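PDB 5K3I: acyl-coenzyme A oxidase acox-1.1, which catalyses the FAD-dependent desaturation of saturated acyl-CoAs to (2E)-enoyl-CoAs, passing the electrons to oxygen to give hydrogen peroxide, in the first step of peroxisomal beta-oxidation. Local coordinates for residues 186-191 / 250-255; 148-153 / 200-205. The protein carries 1 engineered substitution. One frame throughout, in Å; residues are numbered along the deposited sequence.

Interaction 1: 186-191 / 250-255; sequences LKWWPG and NGFLGF. With FAD (flavin-adenine dinucleotide), chain I.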
ATOM      1  N   LEU A 186       1.634  18.721  23.159  1.00 26.43           N
ATOM      2  CA  LEU A 186       0.471  19.054  22.341  1.00 25.06           C
ATOM      3  C   LEU A 186      -0.329  17.818  21.968  1.00 24.44           C
ATOM      4  O   LEU A 186       0.223  16.850  21.440  1.00 23.22           O
ATOM      5  CB  LEU A 186       0.911  19.757  21.057  1.00 24.97           C
ATOM      6  CG  LEU A 186       1.398  21.204  20.995  1.00 24.65           C
ATOM      7  CD1 LEU A 186       1.915  21.457  19.593  1.00 24.34           C
ATOM      8  CD2 LEU A 186       0.287  22.171  21.335  1.00 25.15           C
ATOM      9  N   LYS A 187      -1.635  17.866  22.231  1.00 23.84           N
ATOM     10  CA  LYS A 187      -2.527  16.888  21.631  1.00 23.59           C
ATOM     11  C   LYS A 187      -2.390  16.964  20.117  1.00 22.70           C
ATOM     12  O   LYS A 187      -2.229  18.044  19.546  1.00 22.32           O
ATOM     13  CB  LYS A 187      -3.973  17.136  22.059  1.00 25.07           C
ATOM     14  CG  LYS A 187      -4.197  16.941  23.546  1.00 25.80           C
ATOM     15  CD  LYS A 187      -3.960  15.489  23.921  1.00 26.97           C
ATOM     16  CE  LYS A 187      -3.919  15.299  25.423  1.00 27.53           C
ATOM     17  NZ  LYS A 187      -3.491  13.925  25.810  1.00 27.58           N
ATOM     18  N   TRP A 188      -2.422  15.807  19.469  1.00 24.62           N
ATOM     19  CA  TRP A 188      -1.981  15.709  18.084  1.00 23.72           C
ATOM     20  C   TRP A 188      -2.540  14.415  17.526  1.00 23.88           C
ATOM     21  O   TRP A 188      -2.356  13.353  18.135  1.00 24.04           O
ATOM     22  CB  TRP A 188      -0.450  15.736  18.015  1.00 23.36           C
ATOM     23  CG  TRP A 188       0.135  16.031  16.669  1.00 22.59           C
ATOM     24  CD1 TRP A 188       0.197  15.188  15.602  1.00 22.73           C
ATOM     25  CD2 TRP A 188       0.747  17.255  16.250  1.00 22.26           C
ATOM     26  NE1 TRP A 188       0.814  15.807  14.544  1.00 22.57           N
ATOM     27  CE2 TRP A 188       1.157  17.079  14.915  1.00 22.32           C
ATOM     28  CE3 TRP A 188       0.983  18.482  16.870  1.00 22.02           C
ATOM     29  CZ2 TRP A 188       1.789  18.081  14.190  1.00 22.11           C
ATOM     30  CZ3 TRP A 188       1.608  19.479  16.145  1.00 22.07           C
ATOM     31  CH2 TRP A 188       2.007  19.271  14.821  1.00 22.17           C
ATOM     32  N   TRP A 189      -3.293  14.533  16.411  1.00 22.31           N
ATOM     33  CA  TRP A 189      -4.031  13.511  15.652  1.00 22.95           C
ATOM     34  C   TRP A 189      -5.525  13.360  15.947  1.00 24.39           C
ATOM     35  O   TRP A 189      -6.208  12.767  15.109  1.00 24.90           O
ATOM     36  CB  TRP A 189      -3.382  12.131  15.760  1.00 22.16           C
ATOM     37  CG  TRP A 189      -2.225  11.990  14.852  1.00 22.11           C
ATOM     38  CD1 TRP A 189      -0.903  11.946  15.185  1.00 21.99           C
ATOM     39  CD2 TRP A 189      -2.284  11.926  13.428  1.00 21.48           C
ATOM     40  NE1 TRP A 189      -0.137  11.834  14.050  1.00 21.65           N
ATOM     41  CE2 TRP A 189      -0.965  11.823  12.960  1.00 21.45           C
ATOM     42  CE3 TRP A 189      -3.331  11.937  12.502  1.00 21.38           C
ATOM     43  CZ2 TRP A 189      -0.663  11.741  11.608  1.00 21.58           C
ATOM     44  CZ3 TRP A 189      -3.030  11.851  11.168  1.00 21.78           C
ATOM     45  CH2 TRP A 189      -1.707  11.750  10.729  1.00 22.22           C
ATOM     46  N   PRO A 190      -6.085  13.806  17.080  1.00 23.22           N
ATOM     47  CA  PRO A 190      -7.540  13.702  17.238  1.00 24.71           C
ATOM     48  C   PRO A 190      -8.261  14.272  16.026  1.00 26.02           C
ATOM     49  O   PRO A 190      -8.042  15.418  15.625  1.00 27.79           O
ATOM     50  CB  PRO A 190      -7.806  14.513  18.509  1.00 24.97           C
ATOM     51  CG  PRO A 190      -6.597  14.304  19.288  1.00 24.28           C
ATOM     52  CD  PRO A 190      -5.486  14.357  18.314  1.00 23.95           C
ATOM     53  N   GLY A 191      -9.130  13.455  15.441  1.00 28.64           N
ATOM     54  CA  GLY A 191      -9.806  13.865  14.228  1.00 29.19           C
ATOM     55  C   GLY A 191     -10.833  14.944  14.515  1.00 29.17           C
ATOM     56  O   GLY A 191     -11.459  14.968  15.573  1.00 30.22           O
ATOM     57  N   ASN A 250      -7.744  16.669  11.188  1.00 24.24           N
ATOM     58  CA  ASN A 250      -6.989  16.202  12.343  1.00 23.99           C
ATOM     59  C   ASN A 250      -6.193  17.373  12.907  1.00 23.33           C
ATOM     60  O   ASN A 250      -5.615  18.162  12.155  1.00 22.68           O
ATOM     61  CB  ASN A 250      -6.061  15.046  11.947  1.00 24.45           C
ATOM     62  CG  ASN A 250      -6.822  13.799  11.526  1.00 26.24           C
ATOM     63  OD1 ASN A 250      -7.122  13.601  10.346  1.00 28.72           O
ATOM     64  ND2 ASN A 250      -7.130  12.944  12.493  1.00 27.07           N
ATOM     65  N   GLY A 251      -6.164  17.495  14.238  1.00 25.41           N
ATOM     66  CA  GLY A 251      -5.768  18.734  14.865  1.00 24.89           C
ATOM     67  C   GLY A 251      -4.696  18.575  15.926  1.00 24.44           C
ATOM     68  O   GLY A 251      -4.414  17.478  16.411  1.00 26.78           O
ATOM     69  N   PHE A 252      -4.091  19.716  16.263  1.00 25.57           N
ATOM     70  CA  PHE A 252      -3.273  19.861  17.457  1.00 24.76           C
ATOM     71  C   PHE A 252      -3.992  20.746  18.467  1.00 23.63           C
ATOM     72  O   PHE A 252      -4.823  21.583  18.102  1.00 22.65           O
ATOM     73  CB  PHE A 252      -1.874  20.422  17.146  1.00 24.83           C
ATOM     74  CG  PHE A 252      -1.859  21.794  16.500  1.00 25.16           C
ATOM     75  CD1 PHE A 252      -2.089  22.953  17.240  1.00 25.57           C
ATOM     76  CD2 PHE A 252      -1.541  21.923  15.155  1.00 24.82           C
ATOM     77  CE1 PHE A 252      -2.046  24.203  16.631  1.00 26.01           C
ATOM     78  CE2 PHE A 252      -1.494  23.164  14.549  1.00 25.54           C
ATOM     79  CZ  PHE A 252      -1.745  24.305  15.285  1.00 26.12           C
ATOM     80  N   LEU A 253      -3.662  20.557  19.744  1.00 24.30           N
ATOM     81  CA  LEU A 253      -4.321  21.303  20.809  1.00 24.89           C
ATOM     82  C   LEU A 253      -3.358  21.520  21.970  1.00 25.40           C
ATOM     83  O   LEU A 253      -2.743  20.570  22.458  1.00 25.48           O
ATOM     84  CB  LEU A 253      -5.577  20.567  21.294  1.00 25.38           C
ATOM     85  CG  LEU A 253      -6.263  21.130  22.532  1.00 25.39           C
ATOM     86  CD1 LEU A 253      -6.805  22.513  22.233  1.00 25.81           C
ATOM     87  CD2 LEU A 253      -7.376  20.197  22.965  1.00 25.51           C
ATOM     88  N   GLY A 254      -3.240  22.771  22.410  1.00 28.44           N
ATOM     89  CA  GLY A 254      -2.360  23.135  23.506  1.00 28.73           C
ATOM     90  C   GLY A 254      -3.025  24.052  24.515  1.00 28.56           C
ATOM     91  O   GLY A 254      -3.857  24.882  24.134  1.00 27.95           O
ATOM     92  N   PHE A 255      -2.669  23.919  25.795  1.00 30.43           N
ATOM     93  CA  PHE A 255      -3.301  24.656  26.887  1.00 31.53           C
ATOM     94  C   PHE A 255      -2.263  25.515  27.595  1.00 32.80           C
ATOM     95  O   PHE A 255      -1.173  25.031  27.921  1.00 34.09           O
ATOM     96  CB  PHE A 255      -3.939  23.721  27.924  1.00 31.44           C
ATOM     97  CG  PHE A 255      -4.925  22.749  27.355  1.00 30.53           C
ATOM     98  CD1 PHE A 255      -6.210  23.152  27.029  1.00 29.23           C
ATOM     99  CD2 PHE A 255      -4.573  21.419  27.172  1.00 29.94           C
ATOM    100  CE1 PHE A 255      -7.119  22.253  26.512  1.00 29.12           C
ATOM    101  CE2 PHE A 255      -5.472  20.517  26.657  1.00 29.73           C
ATOM    102  CZ  PHE A 255      -6.752  20.929  26.324  1.00 29.22           C
TER
HETATM  103  PA  FAD I 701       4.700   5.109  17.949  1.00 24.68           P
HETATM  104  O1A FAD I 701       4.546   4.252  19.177  1.00 23.78           O
HETATM  105  O2A FAD I 701       5.326   6.432  18.332  1.00 25.02           O
HETATM  106  O5B FAD I 701       5.643   4.299  16.881  1.00 23.89           O
HETATM  107  C5B FAD I 701       5.204   2.980  16.666  1.00 24.08           C
HETATM  108  C4B FAD I 701       6.475   2.206  16.243  1.00 23.54           C
HETATM  109  O4B FAD I 701       7.223   1.990  17.282  1.00 22.81           O
HETATM  110  C3B FAD I 701       5.917   0.871  15.739  1.00 23.59           C
HETATM  111  O3B FAD I 701       6.649   0.441  14.674  1.00 23.77           O
HETATM  112  C2B FAD I 701       6.020  -0.088  16.935  1.00 23.33           C
HETATM  113  O2B FAD I 701       6.652  -1.349  16.425  1.00 23.56           O
HETATM  114  C1B FAD I 701       6.866   0.472  17.753  1.00 22.68           C
HETATM  115  N9A FAD I 701       6.501   0.498  19.152  1.00 22.08           N
HETATM  116  C8A FAD I 701       5.987   1.511  19.875  1.00 21.91           C
HETATM  117  N7A FAD I 701       5.825   1.082  21.122  1.00 21.74           N
HETATM  118  C5A FAD I 701       6.258  -0.212  21.180  1.00 21.68           C
HETATM  119  C6A FAD I 701       6.333  -1.156  22.185  1.00 21.57           C
HETATM  120  N6A FAD I 701       6.011  -1.249  23.585  1.00 21.14           N
HETATM  121  N1A FAD I 701       6.818  -2.375  21.926  1.00 21.97           N
HETATM  122  C2A FAD I 701       7.242  -2.698  20.676  1.00 21.79           C
HETATM  123  N3A FAD I 701       7.167  -1.781  19.698  1.00 21.55           N
HETATM  124  C4A FAD I 701       6.681  -0.552  19.954  1.00 21.66           C
HETATM  125  N1  FAD I 701      -5.277   9.663  18.210  1.00 21.06           N
HETATM  126  C2  FAD I 701      -6.323  10.204  19.090  1.00 21.21           C
HETATM  127  O2  FAD I 701      -6.088  10.358  20.261  1.00 21.35           O
HETATM  128  N3  FAD I 701      -7.630  10.533  18.477  1.00 21.27           N
HETATM  129  C4  FAD I 701      -7.845  10.318  17.053  1.00 21.08           C
HETATM  130  O4  FAD I 701      -8.863  10.577  16.557  1.00 21.13           O
HETATM  131  C4X FAD I 701      -6.760   9.769  16.172  1.00 20.93           C
HETATM  132  N5  FAD I 701      -6.950   9.554  14.756  1.00 20.82           N
HETATM  133  C5X FAD I 701      -5.851   8.998  13.935  1.00 20.49           C
HETATM  134  C6  FAD I 701      -6.068   8.801  12.563  1.00 20.53           C
HETATM  135  C7  FAD I 701      -5.017   8.278  11.786  1.00 20.45           C
HETATM  136  C7M FAD I 701      -5.570   8.182  10.349  1.00 20.11           C
HETATM  137  C8  FAD I 701      -3.771   7.960  12.360  1.00 20.31           C
HETATM  138  C8M FAD I 701      -2.648   7.398  11.503  1.00 20.18           C
HETATM  139  C9  FAD I 701      -3.564   8.167  13.741  1.00 20.32           C
HETATM  140  C9A FAD I 701      -4.623   8.688  14.517  1.00 20.51           C
HETATM  141  N10 FAD I 701      -4.429   8.914  15.988  1.00 20.73           N
HETATM  142  C10 FAD I 701      -5.508   9.454  16.782  1.00 21.00           C
HETATM  143  C1' FAD I 701      -3.167   8.594  16.630  1.00 20.85           C
HETATM  144  C2' FAD I 701      -3.071   7.074  16.901  1.00 20.98           C
HETATM  145  O2' FAD I 701      -3.854   6.708  17.997  1.00 20.79           O
HETATM  146  C3' FAD I 701      -1.601   6.803  17.182  1.00 21.11           C
HETATM  147  O3' FAD I 701      -0.912   7.306  16.086  1.00 20.77           O
HETATM  148  C4' FAD I 701      -1.443   5.296  17.300  1.00 21.45           C
HETATM  149  O4' FAD I 701      -1.859   4.908  18.569  1.00 21.51           O
HETATM  150  C5' FAD I 701       0.022   4.893  17.134  1.00 21.81           C
HETATM  151  O5' FAD I 701       0.743   5.267  18.289  1.00 22.49           O
HETATM  152  P   FAD I 701       2.055   6.220  17.983  1.00 23.12           P
HETATM  153  O1P FAD I 701       1.661   7.342  17.032  1.00 22.63           O
HETATM  154  O2P FAD I 701       2.618   6.828  19.230  1.00 22.55           O
HETATM  155  O3P FAD I 701       3.229   5.335  17.230  1.00 23.57           O
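The indole of W189 has one face over the flavin, FAD C9 standing 3.8 Å above its plane and offset toward the rim, while the amide of N250 comes in at the ring's edge, with ND2 3.9 Å from CE3 and the two planes 65° apart. W188 meets F252 differently: CE3 and CZ3 of the indole rest on the F252 CB methylene, CE3 at 3.5 Å, and the two rings, although within 24° of parallel, are slid so far apart that they barely overlap. F252 has CG lodged between the backbone N and the carbonyl carbon (chi1 60°), which carries the ring past the indole and leaves CB to make the closest touch. W189 CD1 lies at the W188 ring edge, and H412 of the second subunit meets both indoles.

The backbones pair antiparallel: K187 and L253 are a hydrogen-bonded pair with two bonds, and W188 and F252 the non-hydrogen-bonded pair next to it. After W188 the 186-191 chain turns toward the cofactor but keeps its hold: W189 N bonds to G251 O, and P190 O takes G251 N. N250 ND2 gives a 2.8 Å hydrogen bond to W189 O, which lies close to the plane of the N250 amide, while OD1 goes to K242. W189 O is 3.2 Å from FAD C4X, and G191 N gives a 3.1 Å hydrogen bond to FAD O4. Were W189 an alanine, the dimethylbenzene ring of the flavin would probably lose the indole packed on one face, and H412 of the second subunit one of its two indole neighbours. The arrangement is a short antiparallel strand pair whose loop end forms part of the FAD pocket in the middle beta domain of the acyl-CoA oxidase and dehydrogenase fold.

Interaction 2: 148-153 / 200-205; sequences TYAQTE and AVVVAH. With FAD (flavin-adenine dinucleotide), chain I.
V203 pushes its CG2 methyl into a hollow made by Y149 and Q151. The methyl is 3.3 Å from Y149 OH and 3.8 Å from CZ, and next to them it touches CB, CG and OE1 of Q151, whose extended chain runs beside V203 and points the same way. The floor of this hollow is held by a bond inside 148-153: Y149 OH donates to Q151 OE1, 2.9 Å away and in the plane of the phenol ring. Chi1 of Y149 is -177°, CG opposite the backbone N, and this swings the ring toward 200-205, where V201 CG1 fits against CD1 and CE1 while V203 takes the hydroxyl end. From helix 114-127, M119 and A123 touch Y149 and F120 touches V201.

On the sheet face carrying T148, A150, A200 and V202 the side chains are small, and bump meets bump: A150 CB against V202 CG2 at 4.0 Å, and T148 CG2 against A200 CB. The strands run parallel, 14° apart, joined by V201 N to T148 O, A150 N to V201 O and V203 N to A150 O.

The flavin is gripped from the strand's end onward: Y149 O, still in the strand, accepts from FAD N3, and in the loop after A150 the backbone N of Q151 and of T152 both bond to FAD O2, while T152 OG1 donates to FAD N1 at 2.7 Å. A parallel strand edge running into a loop that reads the pyrimidine end of the isoalloxazine is the flavin-binding arrangement of the beta domain in the acyl-CoA oxidase and dehydrogenase family.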
ATOM      1  N   THR A 148     -14.861  15.724  19.721  1.00 29.69           N
ATOM      2  CA  THR A 148     -13.901  14.694  19.361  1.00 29.06           C
ATOM      3  C   THR A 148     -13.248  14.167  20.630  1.00 28.26           C
ATOM      4  O   THR A 148     -13.537  14.624  21.742  1.00 28.55           O
ATOM      5  CB  THR A 148     -12.846  15.228  18.389  1.00 28.28           C
ATOM      6  OG1 THR A 148     -11.989  14.150  17.989  1.00 27.06           O
ATOM      7  CG2 THR A 148     -12.010  16.308  19.068  1.00 28.55           C
ATOM      8  N   TYR A 149     -12.360  13.191  20.447  1.00 28.24           N
ATOM      9  CA  TYR A 149     -11.699  12.477  21.535  1.00 27.42           C
ATOM     10  C   TYR A 149     -10.207  12.740  21.382  1.00 27.74           C
ATOM     11  O   TYR A 149      -9.600  12.315  20.392  1.00 28.26           O
ATOM     12  CB  TYR A 149     -12.013  10.982  21.481  1.00 27.11           C
ATOM     13  CG  TYR A 149     -11.417  10.201  22.622  1.00 26.87           C
ATOM     14  CD1 TYR A 149     -12.031  10.183  23.863  1.00 27.25           C
ATOM     15  CD2 TYR A 149     -10.226   9.508  22.466  1.00 26.37           C
ATOM     16  CE1 TYR A 149     -11.494   9.478  24.912  1.00 27.33           C
ATOM     17  CE2 TYR A 149      -9.674   8.802  23.506  1.00 26.30           C
ATOM     18  CZ  TYR A 149     -10.305   8.788  24.724  1.00 26.80           C
ATOM     19  OH  TYR A 149      -9.747   8.087  25.767  1.00 26.19           O
ATOM     20  N   ALA A 150      -9.621  13.450  22.345  1.00 26.05           N
ATOM     21  CA  ALA A 150      -8.236  13.912  22.261  1.00 25.62           C
ATOM     22  C   ALA A 150      -7.355  13.141  23.245  1.00 25.73           C
ATOM     23  O   ALA A 150      -7.211  13.526  24.404  1.00 26.45           O
ATOM     24  CB  ALA A 150      -8.159  15.417  22.524  1.00 25.74           C
ATOM     25  N   GLN A 151      -6.749  12.055  22.766  1.00 23.29           N
ATOM     26  CA  GLN A 151      -5.830  11.238  23.552  1.00 24.41           C
ATOM     27  C   GLN A 151      -4.375  11.436  23.143  1.00 25.34           C
ATOM     28  O   GLN A 151      -3.544  11.850  23.958  1.00 25.17           O
ATOM     29  CB  GLN A 151      -6.229   9.768  23.403  1.00 25.15           C
ATOM     30  CG  GLN A 151      -5.413   8.799  24.217  1.00 26.60           C
ATOM     31  CD  GLN A 151      -6.062   7.430  24.266  1.00 28.34           C
ATOM     32  OE1 GLN A 151      -7.053   7.220  24.965  1.00 33.70           O
ATOM     33  NE2 GLN A 151      -5.519   6.490  23.496  1.00 28.09           N
ATOM     34  N   THR A 152      -4.052  11.130  21.886  1.00 23.42           N
ATOM     35  CA  THR A 152      -2.680  11.188  21.390  1.00 24.49           C
ATOM     36  C   THR A 152      -2.080  12.587  21.466  1.00 24.36           C
ATOM     37  O   THR A 152      -2.762  13.599  21.271  1.00 26.55           O
ATOM     38  CB  THR A 152      -2.639  10.669  19.954  1.00 24.68           C
ATOM     39  OG1 THR A 152      -3.220   9.362  19.925  1.00 25.39           O
ATOM     40  CG2 THR A 152      -1.214  10.596  19.409  1.00 25.04           C
ATOM     41  N   GLU A 153      -0.779  12.624  21.739  1.00 26.12           N
ATOM     42  CA  GLU A 153       0.018  13.833  21.738  1.00 25.84           C
ATOM     43  C   GLU A 153       1.148  13.674  20.733  1.00 26.63           C
ATOM     44  O   GLU A 153       1.421  12.575  20.248  1.00 26.28           O
ATOM     45  CB  GLU A 153       0.576  14.110  23.136  1.00 24.78           C
ATOM     46  CG  GLU A 153      -0.479  14.109  24.209  1.00 24.96           C
ATOM     47  CD  GLU A 153       0.092  14.432  25.574  1.00 24.40           C
ATOM     48  OE1 GLU A 153       1.313  14.251  25.756  1.00 24.04           O
ATOM     49  OE2 GLU A 153      -0.684  14.836  26.474  1.00 24.15           O
ATOM     50  N   ALA A 200     -14.135  18.917  23.279  1.00 28.36           N
ATOM     51  CA  ALA A 200     -13.438  17.644  23.172  1.00 28.97           C
ATOM     52  C   ALA A 200     -13.365  16.959  24.531  1.00 29.38           C
ATOM     53  O   ALA A 200     -13.267  17.615  25.573  1.00 33.65           O
ATOM     54  CB  ALA A 200     -12.027  17.825  22.610  1.00 28.45           C
ATOM     55  N   VAL A 201     -13.408  15.625  24.503  1.00 28.96           N
ATOM     56  CA  VAL A 201     -12.925  14.808  25.615  1.00 29.27           C
ATOM     57  C   VAL A 201     -11.407  14.704  25.509  1.00 28.64           C
ATOM     58  O   VAL A 201     -10.868  14.443  24.428  1.00 27.31           O
ATOM     59  CB  VAL A 201     -13.596  13.425  25.599  1.00 29.81           C
ATOM     60  CG1 VAL A 201     -12.824  12.433  26.445  1.00 29.56           C
ATOM     61  CG2 VAL A 201     -15.051  13.534  26.048  1.00 30.45           C
ATOM     62  N   VAL A 202     -10.708  14.918  26.620  1.00 27.36           N
ATOM     63  CA  VAL A 202      -9.260  15.094  26.597  1.00 28.16           C
ATOM     64  C   VAL A 202      -8.613  14.240  27.677  1.00 28.54           C
ATOM     65  O   VAL A 202      -8.917  14.398  28.865  1.00 29.73           O
ATOM     66  CB  VAL A 202      -8.863  16.566  26.788  1.00 29.51           C
ATOM     67  CG1 VAL A 202      -7.360  16.707  26.681  1.00 29.31           C
ATOM     68  CG2 VAL A 202      -9.542  17.437  25.747  1.00 29.87           C
ATOM     69  N   VAL A 203      -7.716  13.346  27.266  1.00 27.17           N
ATOM     70  CA  VAL A 203      -6.989  12.481  28.187  1.00 27.30           C
ATOM     71  C   VAL A 203      -5.783  13.238  28.725  1.00 27.19           C
ATOM     72  O   VAL A 203      -4.983  13.772  27.950  1.00 25.58           O
ATOM     73  CB  VAL A 203      -6.541  11.189  27.486  1.00 28.87           C
ATOM     74  CG1 VAL A 203      -5.749  10.326  28.446  1.00 29.39           C
ATOM     75  CG2 VAL A 203      -7.738  10.446  26.924  1.00 28.96           C
ATOM     76  N   ALA A 204      -5.652  13.293  30.049  1.00 31.51           N
ATOM     77  CA  ALA A 204      -4.565  14.023  30.679  1.00 30.77           C
ATOM     78  C   ALA A 204      -4.232  13.362  32.007  1.00 29.85           C
ATOM     79  O   ALA A 204      -5.083  12.710  32.623  1.00 27.85           O
ATOM     80  CB  ALA A 204      -4.918  15.499  30.907  1.00 30.10           C
ATOM     81  N   HIS A 205      -2.975  13.508  32.425  1.00 30.95           N
ATOM     82  CA  HIS A 205      -2.537  13.000  33.718  1.00 30.50           C
ATOM     83  C   HIS A 205      -3.079  13.931  34.794  1.00 29.53           C
ATOM     84  O   HIS A 205      -2.842  15.146  34.745  1.00 29.10           O
ATOM     85  CB  HIS A 205      -1.011  12.916  33.782  1.00 32.16           C
ATOM     86  CG  HIS A 205      -0.432  11.714  33.094  1.00 32.55           C
ATOM     87  ND1 HIS A 205       0.904  11.382  33.165  1.00 32.86           N
ATOM     88  CD2 HIS A 205      -1.013  10.765  32.321  1.00 32.75           C
ATOM     89  CE1 HIS A 205       1.121  10.280  32.469  1.00 33.12           C
ATOM     90  NE2 HIS A 205      -0.026   9.885  31.947  1.00 33.78           N
TER
HETATM   91  PA  FAD I 701       4.700   5.109  17.949  1.00 24.68           P
HETATM   92  O1A FAD I 701       4.546   4.252  19.177  1.00 23.78           O
HETATM   93  O2A FAD I 701       5.326   6.432  18.332  1.00 25.02           O
HETATM   94  O5B FAD I 701       5.643   4.299  16.881  1.00 23.89           O
HETATM   95  C5B FAD I 701       5.204   2.980  16.666  1.00 24.08           C
HETATM   96  C4B FAD I 701       6.475   2.206  16.243  1.00 23.54           C
HETATM   97  O4B FAD I 701       7.223   1.990  17.282  1.00 22.81           O
HETATM   98  C3B FAD I 701       5.917   0.871  15.739  1.00 23.59           C
HETATM   99  O3B FAD I 701       6.649   0.441  14.674  1.00 23.77           O
HETATM  100  C2B FAD I 701       6.020  -0.088  16.935  1.00 23.33           C
HETATM  101  O2B FAD I 701       6.652  -1.349  16.425  1.00 23.56           O
HETATM  102  C1B FAD I 701       6.866   0.472  17.753  1.00 22.68           C
HETATM  103  N9A FAD I 701       6.501   0.498  19.152  1.00 22.08           N
HETATM  104  C8A FAD I 701       5.987   1.511  19.875  1.00 21.91           C
HETATM  105  N7A FAD I 701       5.825   1.082  21.122  1.00 21.74           N
HETATM  106  C5A FAD I 701       6.258  -0.212  21.180  1.00 21.68           C
HETATM  107  C6A FAD I 701       6.333  -1.156  22.185  1.00 21.57           C
HETATM  108  N6A FAD I 701       6.011  -1.249  23.585  1.00 21.14           N
HETATM  109  N1A FAD I 701       6.818  -2.375  21.926  1.00 21.97           N
HETATM  110  C2A FAD I 701       7.242  -2.698  20.676  1.00 21.79           C
HETATM  111  N3A FAD I 701       7.167  -1.781  19.698  1.00 21.55           N
HETATM  112  C4A FAD I 701       6.681  -0.552  19.954  1.00 21.66           C
HETATM  113  N1  FAD I 701      -5.277   9.663  18.210  1.00 21.06           N
HETATM  114  C2  FAD I 701      -6.323  10.204  19.090  1.00 21.21           C
HETATM  115  O2  FAD I 701      -6.088  10.358  20.261  1.00 21.35           O
HETATM  116  N3  FAD I 701      -7.630  10.533  18.477  1.00 21.27           N
HETATM  117  C4  FAD I 701      -7.845  10.318  17.053  1.00 21.08           C
HETATM  118  O4  FAD I 701      -8.863  10.577  16.557  1.00 21.13           O
HETATM  119  C4X FAD I 701      -6.760   9.769  16.172  1.00 20.93           C
HETATM  120  N5  FAD I 701      -6.950   9.554  14.756  1.00 20.82           N
HETATM  121  C5X FAD I 701      -5.851   8.998  13.935  1.00 20.49           C
HETATM  122  C6  FAD I 701      -6.068   8.801  12.563  1.00 20.53           C
HETATM  123  C7  FAD I 701      -5.017   8.278  11.786  1.00 20.45           C
HETATM  124  C7M FAD I 701      -5.570   8.182  10.349  1.00 20.11           C
HETATM  125  C8  FAD I 701      -3.771   7.960  12.360  1.00 20.31           C
HETATM  126  C8M FAD I 701      -2.648   7.398  11.503  1.00 20.18           C
HETATM  127  C9  FAD I 701      -3.564   8.167  13.741  1.00 20.32           C
HETATM  128  C9A FAD I 701      -4.623   8.688  14.517  1.00 20.51           C
HETATM  129  N10 FAD I 701      -4.429   8.914  15.988  1.00 20.73           N
HETATM  130  C10 FAD I 701      -5.508   9.454  16.782  1.00 21.00           C
HETATM  131  C1' FAD I 701      -3.167   8.594  16.630  1.00 20.85           C
HETATM  132  C2' FAD I 701      -3.071   7.074  16.901  1.00 20.98           C
HETATM  133  O2' FAD I 701      -3.854   6.708  17.997  1.00 20.79           O
HETATM  134  C3' FAD I 701      -1.601   6.803  17.182  1.00 21.11           C
HETATM  135  O3' FAD I 701      -0.912   7.306  16.086  1.00 20.77           O
HETATM  136  C4' FAD I 701      -1.443   5.296  17.300  1.00 21.45           C
HETATM  137  O4' FAD I 701      -1.859   4.908  18.569  1.00 21.51           O
HETATM  138  C5' FAD I 701       0.022   4.893  17.134  1.00 21.81           C
HETATM  139  O5' FAD I 701       0.743   5.267  18.289  1.00 22.49           O
HETATM  140  P   FAD I 701       2.055   6.220  17.983  1.00 23.12           P
HETATM  141  O1P FAD I 701       1.661   7.342  17.032  1.00 22.63           O
HETATM  142  O2P FAD I 701       2.618   6.828  19.230  1.00 22.55           O
HETATM  143  O3P FAD I 701       3.229   5.335  17.230  1.00 23.57           O

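In the fold
Both contacts are buried, with centres about 8 Å apart, and they serve one flavin from two sheets. Interaction 1 belongs to the three-stranded antiparallel sheet and lies at the dimer interface, its large aromatic rings meeting the second subunit; interaction 2 belongs to the mixed sheet, is packed with valines, alanines and a tyrosine, and is touched by no other protein chain. Polar groups stitch the two together: G191 O faces T148 OG1 at 2.6 Å, a probable hydrogen bond, and K187 NZ reaches V203 O and Q151 O besides its salt bridge to E153. Their segments alternate along the chain, and 186-191 sits against the loop after strand 147-150 through backbone bonds such as W188 with T152.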